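Acetate kinase (Entamoeba histolytica, PDB 4H0O) is a pyrophosphate-dependent acetate kinase of the acetate and sugar kinase, Hsc70 and actin superfamily, probably interconverting acetate and acetyl phosphate. Local coordinates at residues L327-L338 and V381-D389. Sequence-based numbering, arbitrary orientation.
Sequences LDLLVFTDQMGL and VQVCVAPND
L329 to F332 pair in parallel with Q382 to V385, and five backbone hydrogen bonds run as a ladder from Q382 N to D328 O (3.0 Å) up to A386 N to F332 O (3.0 Å). Where the ladder ends, the T333 hydroxyl, placed anti to its own backbone N (chi1 -170°), continues it by donating to A386 O at 2.8 Å. One step on, N388 OD1 accepts a weak, bent bond from D334 N (3.0 Å), while N388 ND2 is held by S187.

Apolar side chains pack on both faces. On one, V331 CG2 presses on C384 SG at 3.4 Å and also meets A386 CB, while L329 CD1 reaches across to the CB of Q382 (3.7 Å). On the other, V383 CG1 lies at the edge of the F332 ring, 3.8 Å from CE2, and helix 341-350 covers both residues. L338, from the helix that follows strand 329-333, lays CD2 against V385 CB (3.9 Å).

Strand 205-211 flanks 329-333 on its other side, making it an inner strand of this ribonuclease H-like sheet. The T333 hydroxyl and N388 amide extend the pairing beyond the ladder, linking the C-terminal ends of the two strands, where D334 lies near H184, a predicted transition-state stabiliser, and N388 near E390, a predicted magnesium ligand.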
# COMPACT_ATOMS: atom_id res chain seq x y z
N LEU B 327 -2.97 7.24 -17.96
CA LEU B 327 -3.29 8.49 -17.27
C LEU B 327 -3.40 9.66 -18.25
O LEU B 327 -2.42 10.04 -18.88
CB LEU B 327 -2.23 8.80 -16.22
CG LEU B 327 -2.38 10.15 -15.51
CD1 LEU B 327 -3.67 10.18 -14.71
CD2 LEU B 327 -1.18 10.44 -14.60
N ASP B 328 -4.60 10.23 -18.36
CA ASP B 328 -4.82 11.40 -19.19
C ASP B 328 -4.90 12.67 -18.34
O ASP B 328 -4.41 13.73 -18.74
CB ASP B 328 -6.10 11.25 -20.00
CG ASP B 328 -6.08 10.04 -20.91
OD1 ASP B 328 -5.01 9.74 -21.48
OD2 ASP B 328 -7.13 9.38 -21.04
N LEU B 329 -5.52 12.56 -17.17
CA LEU B 329 -5.77 13.72 -16.33
C LEU B 329 -5.61 13.43 -14.85
O LEU B 329 -6.27 12.54 -14.30
CB LEU B 329 -7.18 14.27 -16.58
CG LEU B 329 -7.60 15.47 -15.72
CD1 LEU B 329 -6.73 16.67 -16.02
CD2 LEU B 329 -9.08 15.82 -15.92
N LEU B 330 -4.71 14.18 -14.20
CA LEU B 330 -4.55 14.13 -12.75
C LEU B 330 -5.26 15.34 -12.15
O LEU B 330 -4.99 16.48 -12.55
CB LEU B 330 -3.07 14.12 -12.37
CG LEU B 330 -2.74 14.10 -10.88
CD1 LEU B 330 -3.11 12.75 -10.27
CD2 LEU B 330 -1.27 14.42 -10.61
N VAL B 331 -6.16 15.10 -11.21
CA VAL B 331 -6.94 16.19 -10.63
C VAL B 331 -6.82 16.27 -9.11
O VAL B 331 -6.97 15.26 -8.42
CB VAL B 331 -8.43 16.08 -11.01
CG1 VAL B 331 -9.03 14.80 -10.44
CG2 VAL B 331 -9.20 17.30 -10.52
N PHE B 332 -6.56 17.47 -8.61
CA PHE B 332 -6.50 17.69 -7.17
C PHE B 332 -7.79 18.32 -6.65
O PHE B 332 -8.35 19.22 -7.29
CB PHE B 332 -5.31 18.58 -6.82
CG PHE B 332 -3.99 17.97 -7.12
CD1 PHE B 332 -3.43 17.05 -6.24
CD2 PHE B 332 -3.28 18.31 -8.27
CE1 PHE B 332 -2.19 16.48 -6.51
CE2 PHE B 332 -2.05 17.75 -8.54
CZ PHE B 332 -1.51 16.83 -7.66
N THR B 333 -8.27 17.85 -5.50
CA THR B 333 -9.49 18.41 -4.93
C THR B 333 -9.43 18.48 -3.40
O THR B 333 -8.45 18.04 -2.79
CB THR B 333 -10.75 17.64 -5.39
OG1 THR B 333 -11.92 18.36 -5.00
CG2 THR B 333 -10.79 16.26 -4.77
N ASP B 334 -10.48 19.04 -2.81
CA ASP B 334 -10.53 19.36 -1.39
C ASP B 334 -9.43 20.32 -0.92
O ASP B 334 -8.55 20.68 -1.70
CB ASP B 334 -10.57 18.10 -0.52
CG ASP B 334 -10.72 18.42 0.96
OD1 ASP B 334 -10.82 19.62 1.29
OD2 ASP B 334 -10.72 17.48 1.78
N GLN B 335 -9.51 20.71 0.35
CA GLN B 335 -8.72 21.81 0.91
C GLN B 335 -7.24 21.85 0.52
O GLN B 335 -6.77 22.85 -0.02
CB GLN B 335 -8.87 21.86 2.44
CG GLN B 335 -9.74 23.01 2.95
CD GLN B 335 -8.97 23.97 3.84
OE1 GLN B 335 -7.93 23.62 4.39
NE2 GLN B 335 -9.49 25.18 3.99
N MET B 336 -6.51 20.77 0.80
CA MET B 336 -5.08 20.75 0.53
C MET B 336 -4.74 20.67 -0.96
O MET B 336 -3.74 21.22 -1.41
CB MET B 336 -4.40 19.61 1.30
CG MET B 336 -4.51 19.76 2.82
SD MET B 336 -3.99 21.39 3.40
CE MET B 336 -4.51 21.35 5.11
N GLY B 337 -5.59 19.98 -1.73
CA GLY B 337 -5.39 19.85 -3.16
C GLY B 337 -5.59 21.17 -3.89
O GLY B 337 -4.93 21.44 -4.90
N LEU B 338 -6.50 22.00 -3.37
CA LEU B 338 -6.87 23.24 -4.03
C LEU B 338 -5.99 24.42 -3.61
O LEU B 338 -5.69 25.29 -4.42
CB LEU B 338 -8.33 23.57 -3.73
CG LEU B 338 -9.38 22.52 -4.11
CD1 LEU B 338 -10.73 22.87 -3.53
CD2 LEU B 338 -9.47 22.37 -5.63
N VAL B 381 0.28 14.62 -20.26
CA VAL B 381 -0.68 14.42 -19.18
C VAL B 381 -1.14 15.79 -18.69
O VAL B 381 -0.32 16.69 -18.48
CB VAL B 381 -0.04 13.65 -18.01
CG1 VAL B 381 -1.06 13.46 -16.88
CG2 VAL B 381 0.48 12.31 -18.48
N GLN B 382 -2.45 15.95 -18.50
CA GLN B 382 -2.98 17.21 -18.01
C GLN B 382 -3.18 17.17 -16.50
O GLN B 382 -3.48 16.12 -15.93
CB GLN B 382 -4.30 17.55 -18.72
CG GLN B 382 -4.12 17.96 -20.17
CD GLN B 382 -3.21 19.18 -20.33
OE1 GLN B 382 -3.47 20.23 -19.74
NE2 GLN B 382 -2.15 19.02 -21.11
N VAL B 383 -3.01 18.32 -15.85
CA VAL B 383 -3.22 18.45 -14.41
C VAL B 383 -4.19 19.59 -14.13
O VAL B 383 -4.04 20.69 -14.67
CB VAL B 383 -1.90 18.72 -13.66
CG1 VAL B 383 -2.16 18.97 -12.18
CG2 VAL B 383 -0.94 17.56 -13.83
N CYS B 384 -5.20 19.34 -13.30
CA CYS B 384 -6.15 20.39 -12.95
C CYS B 384 -6.57 20.31 -11.49
O CYS B 384 -6.42 19.28 -10.84
CB CYS B 384 -7.38 20.32 -13.85
SG CYS B 384 -8.58 19.07 -13.35
N VAL B 385 -7.07 21.43 -10.99
CA VAL B 385 -7.71 21.47 -9.68
C VAL B 385 -9.21 21.60 -9.92
O VAL B 385 -9.63 22.31 -10.84
CB VAL B 385 -7.22 22.66 -8.83
CG1 VAL B 385 -5.84 22.39 -8.28
CG2 VAL B 385 -7.21 23.94 -9.66
N ALA B 386 -10.01 20.90 -9.12
CA ALA B 386 -11.46 20.93 -9.28
C ALA B 386 -12.16 21.07 -7.94
O ALA B 386 -11.98 20.23 -7.05
CB ALA B 386 -11.94 19.70 -10.03
N PRO B 387 -12.96 22.13 -7.78
CA PRO B 387 -13.71 22.44 -6.55
C PRO B 387 -14.69 21.33 -6.16
O PRO B 387 -15.28 20.70 -7.04
CB PRO B 387 -14.50 23.70 -6.93
CG PRO B 387 -13.70 24.33 -8.02
CD PRO B 387 -13.10 23.19 -8.80
N ASN B 388 -14.86 21.12 -4.86
CA ASN B 388 -15.79 20.10 -4.36
C ASN B 388 -16.49 20.55 -3.07
O ASN B 388 -16.54 19.79 -2.10
CB ASN B 388 -15.05 18.78 -4.11
CG ASN B 388 -14.00 18.89 -3.02
OD1 ASN B 388 -13.36 19.94 -2.86
ND2 ASN B 388 -13.81 17.81 -2.26
N ASP B 389 -17.03 21.76 -3.08
CA ASP B 389 -17.74 22.30 -1.92
C ASP B 389 -18.81 21.32 -1.42
O ASP B 389 -19.65 20.86 -2.19
CB ASP B 389 -18.38 23.65 -2.24
CG ASP B 389 -19.36 24.11 -1.18
OD1 ASP B 389 -18.92 24.76 -0.20
OD2 ASP B 389 -20.57 23.84 -1.32